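Local coordinates for uncharacterized conserved protein YiiM (Geobacillus stearothermophilus, PDB 5YHH) that probably confers resistance to hydroxylaminopurine as a MOSC-domain oxidoreductase with a putative molybdenum cofactor-binding catalytic site, at residues I177-H182 and K195-H200; D107-G112 and V116-P121; E78-P83 and P138-Q143. All coordinates share one frame; numbering follows the deposited sequence.

Contact 1 (I177-H182 and K195-H200); sequences IAYINH and KQIASH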
ATOM      1  N   ILE A 177       1.117  10.105  -0.490  1.00 27.90           N
ATOM      2  CA  ILE A 177       1.941   8.985  -0.965  1.00 26.60           C
ATOM      3  C   ILE A 177       2.575   9.350  -2.328  1.00 28.12           C
ATOM      4  O   ILE A 177       3.714   8.982  -2.593  1.00 28.33           O
ATOM      5  CB  ILE A 177       1.108   7.682  -1.071  1.00 25.85           C
ATOM      6  CG1 ILE A 177       0.650   7.235   0.328  1.00 24.41           C
ATOM      7  CG2 ILE A 177       1.866   6.577  -1.851  1.00 22.83           C
ATOM      8  CD1 ILE A 177       1.775   6.816   1.248  1.00 24.51           C
ATOM      9  N   ALA A 178       1.860  10.091  -3.185  1.00 29.40           N
ATOM     10  CA  ALA A 178       2.443  10.505  -4.466  1.00 31.15           C
ATOM     11  C   ALA A 178       3.678  11.360  -4.270  1.00 32.75           C
ATOM     12  O   ALA A 178       4.675  11.156  -4.951  1.00 32.07           O
ATOM     13  CB  ALA A 178       1.421  11.249  -5.376  1.00 33.36           C
ATOM     14  N   TYR A 179       3.582  12.329  -3.355  1.00 34.14           N
ATOM     15  CA  TYR A 179       4.709  13.206  -3.012  1.00 36.61           C
ATOM     16  C   TYR A 179       5.880  12.395  -2.489  1.00 35.27           C
ATOM     17  O   TYR A 179       7.003  12.615  -2.904  1.00 36.99           O
ATOM     18  CB  TYR A 179       4.289  14.260  -1.968  1.00 37.94           C
ATOM     19  CG  TYR A 179       5.420  15.110  -1.440  1.00 41.73           C
ATOM     20  CD1 TYR A 179       5.948  16.155  -2.194  1.00 45.68           C
ATOM     21  CD2 TYR A 179       5.963  14.863  -0.173  1.00 42.29           C
ATOM     22  CE1 TYR A 179       6.989  16.931  -1.704  1.00 49.55           C
ATOM     23  CE2 TYR A 179       7.009  15.629   0.321  1.00 45.26           C
ATOM     24  CZ  TYR A 179       7.509  16.664  -0.441  1.00 48.34           C
ATOM     25  OH  TYR A 179       8.540  17.406   0.062  1.00 53.58           O
ATOM     26  N   ILE A 180       5.614  11.464  -1.566  1.00 32.99           N
ATOM     27  CA  ILE A 180       6.686  10.684  -0.951  1.00 32.15           C
ATOM     28  C   ILE A 180       7.374   9.784  -1.994  1.00 31.96           C
ATOM     29  O   ILE A 180       8.593   9.721  -2.038  1.00 33.45           O
ATOM     30  CB  ILE A 180       6.208   9.887   0.272  1.00 30.45           C
ATOM     31  CG1 ILE A 180       5.775  10.851   1.405  1.00 32.26           C
ATOM     32  CG2 ILE A 180       7.328   9.017   0.752  1.00 29.62           C
ATOM     33  CD1 ILE A 180       4.914  10.242   2.527  1.00 31.27           C
ATOM     34  N   ASN A 181       6.615   9.143  -2.879  1.00 30.80           N
ATOM     35  CA  ASN A 181       7.224   8.365  -3.956  1.00 31.44           C
ATOM     36  C   ASN A 181       8.087   9.260  -4.850  1.00 34.94           C
ATOM     37  O   ASN A 181       9.150   8.860  -5.324  1.00 35.91           O
ATOM     38  CB  ASN A 181       6.154   7.711  -4.841  1.00 31.17           C
ATOM     39  CG  ASN A 181       5.699   6.353  -4.330  1.00 29.75           C
ATOM     40  OD1 ASN A 181       6.434   5.656  -3.643  1.00 31.76           O
ATOM     41  ND2 ASN A 181       4.515   5.959  -4.721  1.00 26.72           N
ATOM     42  N   HIS A 182       7.589  10.461  -5.122  1.00 36.44           N
ATOM     43  CA  HIS A 182       8.283  11.362  -6.001  1.00 40.03           C
ATOM     44  C   HIS A 182       9.661  11.735  -5.434  1.00 41.85           C
ATOM     45  O   HIS A 182      10.640  11.706  -6.176  1.00 44.89           O
ATOM     46  CB  HIS A 182       7.439  12.595  -6.320  1.00 41.43           C
ATOM     47  CG  HIS A 182       8.167  13.586  -7.156  1.00 46.38           C
ATOM     48  ND1 HIS A 182       8.295  13.442  -8.518  1.00 50.25           N
ATOM     49  CD2 HIS A 182       8.870  14.692  -6.818  1.00 50.17           C
ATOM     50  CE1 HIS A 182       9.021  14.442  -8.992  1.00 55.75           C
ATOM     51  NE2 HIS A 182       9.381  15.214  -7.978  1.00 55.22           N
ATOM     52  N   LYS A 195      14.492  15.045   5.009  1.00 60.57           N
ATOM     53  CA  LYS A 195      14.489  15.254   6.462  1.00 61.86           C
ATOM     54  C   LYS A 195      13.050  15.358   6.978  1.00 58.76           C
ATOM     55  O   LYS A 195      12.698  14.755   7.990  1.00 57.57           O
ATOM     56  CB  LYS A 195      15.292  16.502   6.869  1.00 67.63           C
ATOM     57  CG  LYS A 195      15.639  16.550   8.372  1.00 70.63           C
ATOM     58  CD  LYS A 195      16.610  17.693   8.726  1.00 77.03           C
ATOM     59  CE  LYS A 195      17.681  17.235   9.726  1.00 80.45           C
ATOM     60  NZ  LYS A 195      18.472  18.344  10.356  1.00 86.67           N
ATOM     61  N   GLN A 196      12.219  16.110   6.264  1.00 58.04           N
ATOM     62  CA  GLN A 196      10.821  16.304   6.647  1.00 55.87           C
ATOM     63  C   GLN A 196      10.008  14.998   6.665  1.00 50.28           C
ATOM     64  O   GLN A 196       9.269  14.721   7.613  1.00 49.69           O
ATOM     65  CB  GLN A 196      10.174  17.285   5.684  1.00 57.20           C
ATOM     66  CG  GLN A 196       8.673  17.379   5.827  1.00 56.69           C
ATOM     67  CD  GLN A 196       8.045  18.111   4.673  1.00 59.03           C
ATOM     68  OE1 GLN A 196       7.398  19.133   4.876  1.00 62.58           O
ATOM     69  NE2 GLN A 196       8.232  17.594   3.448  1.00 57.31           N
ATOM     70  N   ILE A 197      10.144  14.202   5.613  1.00 46.81           N
ATOM     71  CA  ILE A 197       9.442  12.924   5.544  1.00 41.93           C
ATOM     72  C   ILE A 197       9.990  11.953   6.600  1.00 41.68           C
ATOM     73  O   ILE A 197       9.227  11.281   7.285  1.00 39.63           O
ATOM     74  CB  ILE A 197       9.527  12.296   4.132  1.00 39.46           C
ATOM     75  CG1 ILE A 197       8.807  13.195   3.098  1.00 40.09           C
ATOM     76  CG2 ILE A 197       8.929  10.925   4.161  1.00 34.28           C
ATOM     77  CD1 ILE A 197       9.173  12.919   1.610  1.00 34.26           C
ATOM     78  N   ALA A 198      11.313  11.886   6.722  1.00 43.81           N
ATOM     79  CA  ALA A 198      11.954  11.064   7.739  1.00 44.90           C
ATOM     80  C   ALA A 198      11.532  11.450   9.168  1.00 46.26           C
ATOM     81  O   ALA A 198      11.563  10.612  10.065  1.00 46.36           O
ATOM     82  CB  ALA A 198      13.466  11.145   7.608  1.00 48.46           C
ATOM     83  N   SER A 199      11.157  12.716   9.355  1.00 47.28           N
ATOM     84  CA  SER A 199      10.737  13.250  10.648  1.00 49.26           C
ATOM     85  C   SER A 199       9.328  12.859  11.036  1.00 46.57           C
ATOM     86  O   SER A 199       8.966  12.961  12.222  1.00 47.53           O
ATOM     87  CB  SER A 199      10.817  14.770  10.639  1.00 52.52           C
ATOM     88  OG  SER A 199      12.174  15.160  10.643  1.00 56.44           O
ATOM     89  N   HIS A 200       8.542  12.411  10.056  1.00 42.09           N
ATOM     90  CA  HIS A 200       7.181  12.010  10.331  1.00 40.25           C
ATOM     91  C   HIS A 200       7.088  10.759  11.225  1.00 39.53           C
ATOM     92  O   HIS A 200       7.568   9.693  10.862  1.00 38.54           O
ATOM     93  CB  HIS A 200       6.392  11.783   9.052  1.00 37.26           C
ATOM     94  CG  HIS A 200       4.928  12.022   9.222  1.00 37.94           C
ATOM     95  ND1 HIS A 200       4.147  11.251  10.051  1.00 37.12           N
ATOM     96  CD2 HIS A 200       4.112  12.972   8.707  1.00 38.46           C
ATOM     97  CE1 HIS A 200       2.905  11.705  10.026  1.00 39.39           C
ATOM     98  NE2 HIS A 200       2.856  12.745   9.212  1.00 38.48           N
TER
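The delta-methyl of I197 rests on both I180 and the ring of Y179, and this apolar trio is the tight part of the contact. CD1 of I197 lies 3.7 Å from CE2 of Y179 and 4.0 Å from CG1 of I180, so one methyl serves both neighbours. CG1 of I197 adds a wider approach to the same CE2 of Y179, at 4.1 Å. Behind it, CG2 of I197 meets CG1 of I180 at 4.2 Å, the two isoleucine chains meeting at a slant. Both isoleucines carry CG1 opposite the carbonyl carbon, and in I197 the nearly extended chi2 then sends CD1 on towards the facing helix. The axes of helical segments 177-182 and 195-199 approach to 11.4 Å at 126°, with I180 and I197 the nearest backbone pair. These are the first two helices of the YiiM-like three-helix domain, and helix 205-213 closes the group: W207 packs on I180 and F211 on I197. I180 also touches L105 and P121, tying the helical bundle to the MOSC part of the chain. The solvent side is looser: I180 and I197 are both buried, whereas Y179 is partly exposed. There Y179, with its ring swung opposite the backbone N (chi1 173°), meets the exposed Q196, whose chain is stretched out beyond CG, the two side chains crossing at about a right angle. The amide and ring planes are 76° apart, and NE2 comes to the ring obliquely near the phenol end; NE2 of Q196 stays 3.4 Å from OH of Y179.

Contact 2 (D107-G112 and V116-P121); sequences DIYVAG and VQVSQP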
ATOM      1  N   ASP A 107      -2.374   9.324   7.778  1.00 31.74           N
ATOM      2  CA  ASP A 107      -3.839   9.319   7.757  1.00 31.52           C
ATOM      3  C   ASP A 107      -4.309   8.125   8.565  1.00 30.90           C
ATOM      4  O   ASP A 107      -3.787   7.016   8.415  1.00 30.10           O
ATOM      5  CB  ASP A 107      -4.419   9.117   6.350  1.00 30.22           C
ATOM      6  CG  ASP A 107      -4.366  10.356   5.447  1.00 30.94           C
ATOM      7  OD1 ASP A 107      -3.978  11.461   5.859  1.00 30.57           O
ATOM      8  OD2 ASP A 107      -4.727  10.190   4.249  1.00 30.20           O
ATOM      9  N   ILE A 108      -5.319   8.354   9.398  1.00 31.80           N
ATOM     10  CA  ILE A 108      -5.985   7.293  10.131  1.00 30.93           C
ATOM     11  C   ILE A 108      -7.392   7.097   9.592  1.00 31.05           C
ATOM     12  O   ILE A 108      -8.171   8.076   9.458  1.00 31.88           O
ATOM     13  CB  ILE A 108      -6.009   7.614  11.646  1.00 32.53           C
ATOM     14  CG1 ILE A 108      -4.573   7.779  12.141  1.00 31.06           C
ATOM     15  CG2 ILE A 108      -6.744   6.512  12.411  1.00 33.50           C
ATOM     16  CD1 ILE A 108      -4.410   8.164  13.640  1.00 31.32           C
ATOM     17  N   TYR A 109      -7.737   5.844   9.300  1.00 29.79           N
ATOM     18  CA  TYR A 109      -9.067   5.508   8.754  1.00 29.89           C
ATOM     19  C   TYR A 109      -9.747   4.485   9.665  1.00 30.96           C
ATOM     20  O   TYR A 109      -9.080   3.613  10.243  1.00 30.34           O
ATOM     21  CB  TYR A 109      -8.978   4.891   7.359  1.00 28.29           C
ATOM     22  CG  TYR A 109      -8.425   5.843   6.319  1.00 29.25           C
ATOM     23  CD1 TYR A 109      -7.070   5.998   6.161  1.00 29.28           C
ATOM     24  CD2 TYR A 109      -9.281   6.594   5.499  1.00 30.15           C
ATOM     25  CE1 TYR A 109      -6.548   6.869   5.190  1.00 30.06           C
ATOM     26  CE2 TYR A 109      -8.775   7.492   4.548  1.00 30.22           C
ATOM     27  CZ  TYR A 109      -7.398   7.627   4.407  1.00 31.47           C
ATOM     28  OH  TYR A 109      -6.853   8.505   3.486  1.00 28.97           O
ATOM     29  N   VAL A 110     -11.064   4.605   9.798  1.00 32.27           N
ATOM     30  CA  VAL A 110     -11.863   3.537  10.389  1.00 33.76           C
ATOM     31  C   VAL A 110     -12.262   2.625   9.232  1.00 31.93           C
ATOM     32  O   VAL A 110     -12.688   3.090   8.171  1.00 31.75           O
ATOM     33  CB  VAL A 110     -13.123   4.043  11.117  1.00 35.12           C
ATOM     34  CG1 VAL A 110     -13.969   2.864  11.586  1.00 39.25           C
ATOM     35  CG2 VAL A 110     -12.764   4.852  12.345  1.00 39.88           C
ATOM     36  N   ALA A 111     -12.108   1.328   9.429  1.00 31.89           N
ATOM     37  CA  ALA A 111     -12.552   0.335   8.474  1.00 31.82           C
ATOM     38  C   ALA A 111     -13.207  -0.781   9.230  1.00 32.85           C
ATOM     39  O   ALA A 111     -12.537  -1.487   9.973  1.00 32.85           O
ATOM     40  CB  ALA A 111     -11.349  -0.213   7.678  1.00 31.28           C
ATOM     41  N   GLY A 112     -14.522  -0.942   9.085  1.00 34.18           N
ATOM     42  CA  GLY A 112     -15.233  -1.911   9.925  1.00 35.49           C
ATOM     43  C   GLY A 112     -15.093  -1.528  11.386  1.00 36.83           C
ATOM     44  O   GLY A 112     -15.248  -0.358  11.722  1.00 37.28           O
ATOM     45  N   VAL A 116      -6.849   1.929  11.176  1.00 29.38           N
ATOM     46  CA  VAL A 116      -5.625   1.740  10.420  1.00 28.37           C
ATOM     47  C   VAL A 116      -4.981   3.088  10.079  1.00 28.52           C
ATOM     48  O   VAL A 116      -5.651   4.116  10.040  1.00 29.00           O
ATOM     49  CB  VAL A 116      -5.861   0.907   9.158  1.00 27.49           C
ATOM     50  CG1 VAL A 116      -6.311  -0.520   9.507  1.00 27.32           C
ATOM     51  CG2 VAL A 116      -6.862   1.585   8.195  1.00 26.65           C
ATOM     52  N   GLN A 117      -3.665   3.065   9.879  1.00 27.69           N
ATOM     53  CA  GLN A 117      -2.894   4.271   9.603  1.00 27.40           C
ATOM     54  C   GLN A 117      -1.948   4.005   8.449  1.00 25.73           C
ATOM     55  O   GLN A 117      -1.248   2.990   8.449  1.00 24.79           O
ATOM     56  CB  GLN A 117      -2.049   4.682  10.812  1.00 29.19           C
ATOM     57  CG  GLN A 117      -1.334   6.041  10.652  1.00 30.40           C
ATOM     58  CD  GLN A 117      -0.569   6.465  11.889  1.00 33.71           C
ATOM     59  OE1 GLN A 117       0.222   5.691  12.450  1.00 31.34           O
ATOM     60  NE2 GLN A 117      -0.780   7.712  12.320  1.00 32.93           N
ATOM     61  N   VAL A 118      -1.876   4.961   7.528  1.00 25.25           N
ATOM     62  CA  VAL A 118      -0.945   4.887   6.387  1.00 25.01           C
ATOM     63  C   VAL A 118       0.482   5.012   6.882  1.00 25.43           C
ATOM     64  O   VAL A 118       0.798   5.934   7.634  1.00 27.05           O
ATOM     65  CB  VAL A 118      -1.259   5.994   5.331  1.00 25.22           C
ATOM     66  CG1 VAL A 118      -0.271   5.946   4.154  1.00 25.52           C
ATOM     67  CG2 VAL A 118      -2.699   5.854   4.819  1.00 24.76           C
ATOM     68  N   SER A 119       1.321   4.075   6.470  1.00 25.37           N
ATOM     69  CA  SER A 119       2.700   3.953   6.960  1.00 26.64           C
ATOM     70  C   SER A 119       3.803   4.195   5.937  1.00 26.71           C
ATOM     71  O   SER A 119       4.888   4.648   6.297  1.00 28.26           O
ATOM     72  CB  SER A 119       2.908   2.558   7.529  1.00 26.69           C
ATOM     73  OG  SER A 119       2.740   1.555   6.547  1.00 24.67           O
ATOM     74  N   GLN A 120       3.536   3.835   4.681  1.00 26.83           N
ATOM     75  CA  GLN A 120       4.506   3.952   3.602  1.00 26.92           C
ATOM     76  C   GLN A 120       3.870   3.639   2.233  1.00 25.42           C
ATOM     77  O   GLN A 120       2.852   2.944   2.165  1.00 23.70           O
ATOM     78  CB  GLN A 120       5.659   2.970   3.840  1.00 28.20           C
ATOM     79  CG  GLN A 120       5.252   1.502   3.880  1.00 28.21           C
ATOM     80  CD  GLN A 120       6.455   0.557   3.767  1.00 30.59           C
ATOM     81  OE1 GLN A 120       7.161   0.393   4.721  1.00 28.40           O
ATOM     82  NE2 GLN A 120       6.691  -0.030   2.569  1.00 25.25           N
ATOM     83  N   PRO A 121       4.482   4.142   1.142  1.00 25.78           N
ATOM     84  CA  PRO A 121       4.189   3.637  -0.206  1.00 24.84           C
ATOM     85  C   PRO A 121       4.581   2.176  -0.335  1.00 24.99           C
ATOM     86  O   PRO A 121       5.393   1.678   0.438  1.00 25.80           O
ATOM     87  CB  PRO A 121       5.093   4.506  -1.107  1.00 26.73           C
ATOM     88  CG  PRO A 121       5.468   5.662  -0.257  1.00 26.72           C
ATOM     89  CD  PRO A 121       5.592   5.117   1.103  1.00 26.66           C
TER
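V116 begins the pairing with Y109, exchanging two backbone hydrogen bonds: its N gives one to O of Y109 at 2.9 Å and its O accepts one from N of Y109 at 2.8 Å. This is the hydrogen-bonded pair of the ladder. CG2 of V116, which sits between the backbone N and the carbonyl carbon, rests against CB of Y109. At Q117 the partner is I108, a non-hydrogen-bonded pair in which CA of Q117 makes a C-H...O contact of 3.1 Å to O of D107. The Q117 chain, extended beyond CG, slants across I108, with NE2 3.8 Å from CG1; its amide is held from outside, OE1 by R152 and NE2 by G106 O. V118 then donates its N-H to O of D107 (2.9 Å). Its CG2 touches two groups, CB of D107 and, at 4.0 Å, the edge of the Y109 ring at CE1. The D107 carboxylate has its main partners in C104 N, G171 N and R170. Past V118 the strand parts from its partner, and P121 packs on I177 of helix 177-185. The arrangement is an antiparallel beta hairpin of strands 108-111 and 114-121, lying between strands 149-153 and 165-169 in the mixed sheet of the MOSC domain.

Contact 3 (E78-P83 and P138-Q143); sequences ERYGRP and PKAICQ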
ATOM      1  N   GLU A  78      -5.610  -0.956 -20.193  1.00 30.25           N
ATOM      2  CA  GLU A  78      -5.338  -0.184 -21.415  1.00 32.48           C
ATOM      3  C   GLU A  78      -3.886  -0.331 -21.860  1.00 32.65           C
ATOM      4  O   GLU A  78      -3.592  -0.457 -23.052  1.00 31.80           O
ATOM      5  CB  GLU A  78      -5.670   1.269 -21.160  1.00 33.45           C
ATOM      6  CG  GLU A  78      -7.182   1.486 -21.064  1.00 37.36           C
ATOM      7  CD  GLU A  78      -7.557   2.856 -20.560  1.00 41.75           C
ATOM      8  OE1 GLU A  78      -6.672   3.583 -20.062  1.00 47.06           O
ATOM      9  OE2 GLU A  78      -8.748   3.196 -20.651  1.00 48.00           O
ATOM     10  N   ARG A  79      -2.967  -0.307 -20.909  1.00 30.91           N
ATOM     11  CA  ARG A  79      -1.543  -0.478 -21.276  1.00 31.70           C
ATOM     12  C   ARG A  79      -1.231  -1.873 -21.785  1.00 31.11           C
ATOM     13  O   ARG A  79      -0.485  -2.018 -22.762  1.00 30.53           O
ATOM     14  CB  ARG A  79      -0.609  -0.190 -20.103  1.00 31.72           C
ATOM     15  CG  ARG A  79       0.852  -0.396 -20.520  1.00 36.23           C
ATOM     16  CD  ARG A  79       1.865  -0.506 -19.424  1.00 40.68           C
ATOM     17  NE  ARG A  79       2.504   0.764 -19.118  1.00 43.62           N
ATOM     18  CZ  ARG A  79       3.800   1.057 -19.095  1.00 43.06           C
ATOM     19  NH1 ARG A  79       4.781   0.213 -19.408  1.00 45.72           N
ATOM     20  NH2 ARG A  79       4.126   2.280 -18.726  1.00 47.16           N
ATOM     21  N   TYR A  80      -1.743  -2.904 -21.123  1.00 29.83           N
ATOM     22  CA  TYR A  80      -1.326  -4.276 -21.457  1.00 31.81           C
ATOM     23  C   TYR A  80      -2.335  -5.129 -22.224  1.00 33.65           C
ATOM     24  O   TYR A  80      -1.990  -6.252 -22.646  1.00 35.54           O
ATOM     25  CB  TYR A  80      -0.873  -5.038 -20.206  1.00 30.47           C
ATOM     26  CG  TYR A  80       0.366  -4.472 -19.587  1.00 30.43           C
ATOM     27  CD1 TYR A  80       1.610  -4.606 -20.223  1.00 31.83           C
ATOM     28  CD2 TYR A  80       0.315  -3.814 -18.368  1.00 28.99           C
ATOM     29  CE1 TYR A  80       2.770  -4.084 -19.641  1.00 33.79           C
ATOM     30  CE2 TYR A  80       1.464  -3.289 -17.795  1.00 30.25           C
ATOM     31  CZ  TYR A  80       2.682  -3.440 -18.417  1.00 30.30           C
ATOM     32  OH  TYR A  80       3.803  -2.893 -17.823  1.00 30.61           O
ATOM     33  N   GLY A  81      -3.540  -4.614 -22.448  1.00 33.79           N
ATOM     34  CA  GLY A  81      -4.537  -5.336 -23.242  1.00 34.94           C
ATOM     35  C   GLY A  81      -5.034  -6.645 -22.618  1.00 34.43           C
ATOM     36  O   GLY A  81      -5.275  -7.642 -23.301  1.00 34.86           O
ATOM     37  N   ARG A  82      -5.214  -6.655 -21.316  1.00 32.59           N
ATOM     38  CA  ARG A  82      -5.675  -7.851 -20.632  1.00 32.77           C
ATOM     39  C   ARG A  82      -6.331  -7.390 -19.330  1.00 30.70           C
ATOM     40  O   ARG A  82      -6.062  -6.272 -18.886  1.00 29.62           O
ATOM     41  CB  ARG A  82      -4.481  -8.753 -20.332  1.00 32.90           C
ATOM     42  CG  ARG A  82      -3.611  -8.187 -19.243  1.00 34.77           C
ATOM     43  CD  ARG A  82      -2.565  -9.172 -18.778  1.00 38.07           C
ATOM     44  NE  ARG A  82      -1.520  -9.363 -19.784  1.00 38.99           N
ATOM     45  CZ  ARG A  82      -0.397 -10.053 -19.555  1.00 40.45           C
ATOM     46  NH1 ARG A  82      -0.202 -10.657 -18.371  1.00 36.53           N
ATOM     47  NH2 ARG A  82       0.513 -10.158 -20.511  1.00 39.47           N
ATOM     48  N   PRO A  83      -7.152  -8.251 -18.703  1.00 30.45           N
ATOM     49  CA  PRO A  83      -7.837  -7.808 -17.482  1.00 29.20           C
ATOM     50  C   PRO A  83      -6.943  -7.655 -16.260  1.00 28.11           C
ATOM     51  O   PRO A  83      -5.985  -8.430 -16.109  1.00 26.50           O
ATOM     52  CB  PRO A  83      -8.868  -8.918 -17.192  1.00 29.92           C
ATOM     53  CG  PRO A  83      -8.809  -9.858 -18.322  1.00 32.83           C
ATOM     54  CD  PRO A  83      -7.632  -9.554 -19.198  1.00 30.90           C
ATOM     55  N   PRO A 138       7.291  -3.542 -12.899  1.00 29.59           N
ATOM     56  CA  PRO A 138       7.827  -2.751 -11.779  1.00 29.50           C
ATOM     57  C   PRO A 138       8.335  -1.339 -12.212  1.00 29.98           C
ATOM     58  O   PRO A 138       8.082  -0.336 -11.537  1.00 28.33           O
ATOM     59  CB  PRO A 138       8.995  -3.633 -11.247  1.00 31.60           C
ATOM     60  CG  PRO A 138       8.595  -5.050 -11.596  1.00 31.27           C
ATOM     61  CD  PRO A 138       7.819  -4.921 -12.925  1.00 30.60           C
ATOM     62  N   LYS A 139       9.028  -1.259 -13.342  1.00 30.35           N
ATOM     63  CA  LYS A 139       9.445   0.016 -13.886  1.00 32.46           C
ATOM     64  C   LYS A 139       8.242   0.910 -14.167  1.00 31.69           C
ATOM     65  O   LYS A 139       8.227   2.070 -13.772  1.00 31.90           O
ATOM     66  CB  LYS A 139      10.250  -0.193 -15.185  1.00 35.12           C
ATOM     67  CG  LYS A 139      10.772   1.081 -15.815  1.00 39.51           C
ATOM     68  CD  LYS A 139      11.581   0.745 -17.122  1.00 46.14           C
ATOM     69  CE  LYS A 139      10.632   0.464 -18.293  1.00 48.63           C
ATOM     70  NZ  LYS A 139      11.256  -0.276 -19.458  1.00 54.89           N
ATOM     71  N   ALA A 140       7.221   0.367 -14.812  1.00 30.61           N
ATOM     72  CA  ALA A 140       5.987   1.129 -15.052  1.00 30.48           C
ATOM     73  C   ALA A 140       5.337   1.661 -13.773  1.00 29.39           C
ATOM     74  O   ALA A 140       4.809   2.774 -13.741  1.00 29.44           O
ATOM     75  CB  ALA A 140       4.969   0.285 -15.845  1.00 30.34           C
ATOM     76  N   ILE A 141       5.331   0.852 -12.733  1.00 28.89           N
ATOM     77  CA  ILE A 141       4.769   1.306 -11.444  1.00 29.48           C
ATOM     78  C   ILE A 141       5.580   2.495 -10.913  1.00 31.36           C
ATOM     79  O   ILE A 141       5.005   3.514 -10.549  1.00 31.08           O
ATOM     80  CB  ILE A 141       4.703   0.159 -10.410  1.00 28.22           C
ATOM     81  CG1 ILE A 141       3.646  -0.868 -10.825  1.00 26.79           C
ATOM     82  CG2 ILE A 141       4.392   0.702  -8.992  1.00 27.05           C
ATOM     83  CD1 ILE A 141       3.775  -2.210 -10.115  1.00 25.72           C
ATOM     84  N   CYS A 142       6.910   2.375 -10.917  1.00 33.82           N
ATOM     85  CA  CYS A 142       7.771   3.465 -10.500  1.00 36.85           C
ATOM     86  C   CYS A 142       7.620   4.703 -11.395  1.00 37.61           C
ATOM     87  O   CYS A 142       7.604   5.828 -10.896  1.00 38.64           O
ATOM     88  CB  CYS A 142       9.236   3.018 -10.401  1.00 38.42           C
ATOM     89  SG  CYS A 142      10.379   4.412 -10.303  1.00 49.34           S
ATOM     90  N   GLN A 143       7.447   4.518 -12.701  1.00 37.46           N
ATOM     91  CA  GLN A 143       7.276   5.655 -13.596  1.00 38.07           C
ATOM     92  C   GLN A 143       5.914   6.351 -13.442  1.00 37.25           C
ATOM     93  O   GLN A 143       5.841   7.578 -13.545  1.00 39.02           O
ATOM     94  CB  GLN A 143       7.423   5.229 -15.057  1.00 39.69           C
ATOM     95  CG  GLN A 143       8.854   4.966 -15.508  1.00 42.21           C
ATOM     96  CD  GLN A 143       8.922   4.306 -16.886  1.00 46.86           C
ATOM     97  OE1 GLN A 143       8.000   3.574 -17.306  1.00 46.60           O
ATOM     98  NE2 GLN A 143      10.028   4.553 -17.597  1.00 47.20           N
TER
HETATM   99  O   HOH W   1       5.565   4.143 -17.813  1.00 40.08           O
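R79 reaches from the last turn of helix 71-80 to A140 on helix 137-144. From CB the chain sets out with CG opposite the backbone N (chi1 179°), and CD passes over one face of the neighbouring Y80 ring, 3.1 Å above its plane and near the rim. A bend at chi3 (-95°) follows. NE is 4.1 Å from CB of A140, and the guanidinium then lies flat on that methyl: CZ is 3.5 Å from CB of A140, with NH1 and NH2 almost as near. At the edge of the group, in its plane, a water makes a weak, doubtfully short bond (2.5 Å) to NH2 of R79; the same water donates to OE1 of Q143 at 2.6 Å. The phenol of Y80 flanks the methyl, its OH 3.9 Å from CB of A140 and hydrogen-bonded to D136. D136 also forms a long, weak ion pair with NH1 of R79, and Y75 OH a weak hydrogen bond with NH2. Here the methyl of A140 gives the guanidinium face a van der Waals contact, beside the W76 packing of the same two helices, while its charge is probably eased in part by the D136 carboxylate and by the water at its edge.

Overall arrangement
Contact 2 is the buried one, a backbone ladder in the main sheet, its centre about 10 Å from the centre of the chain; contacts 1 and 3 are partly buried helix pairs farther out, their centres about 15 and 17 Å from that point. Contact 1 relies on apolar side chains, whereas contact 3 combines a methyl with a charged group and water. Contacts 1 and 2 touch directly: I177 packs on V118 and N181 on P121, so the three-helix region sits against the end of the hairpin strand. Contact 3 touches neither and lies across the chain centre from contact 2, although both belong to the MOSC domain. The three contacts share no helix or strand.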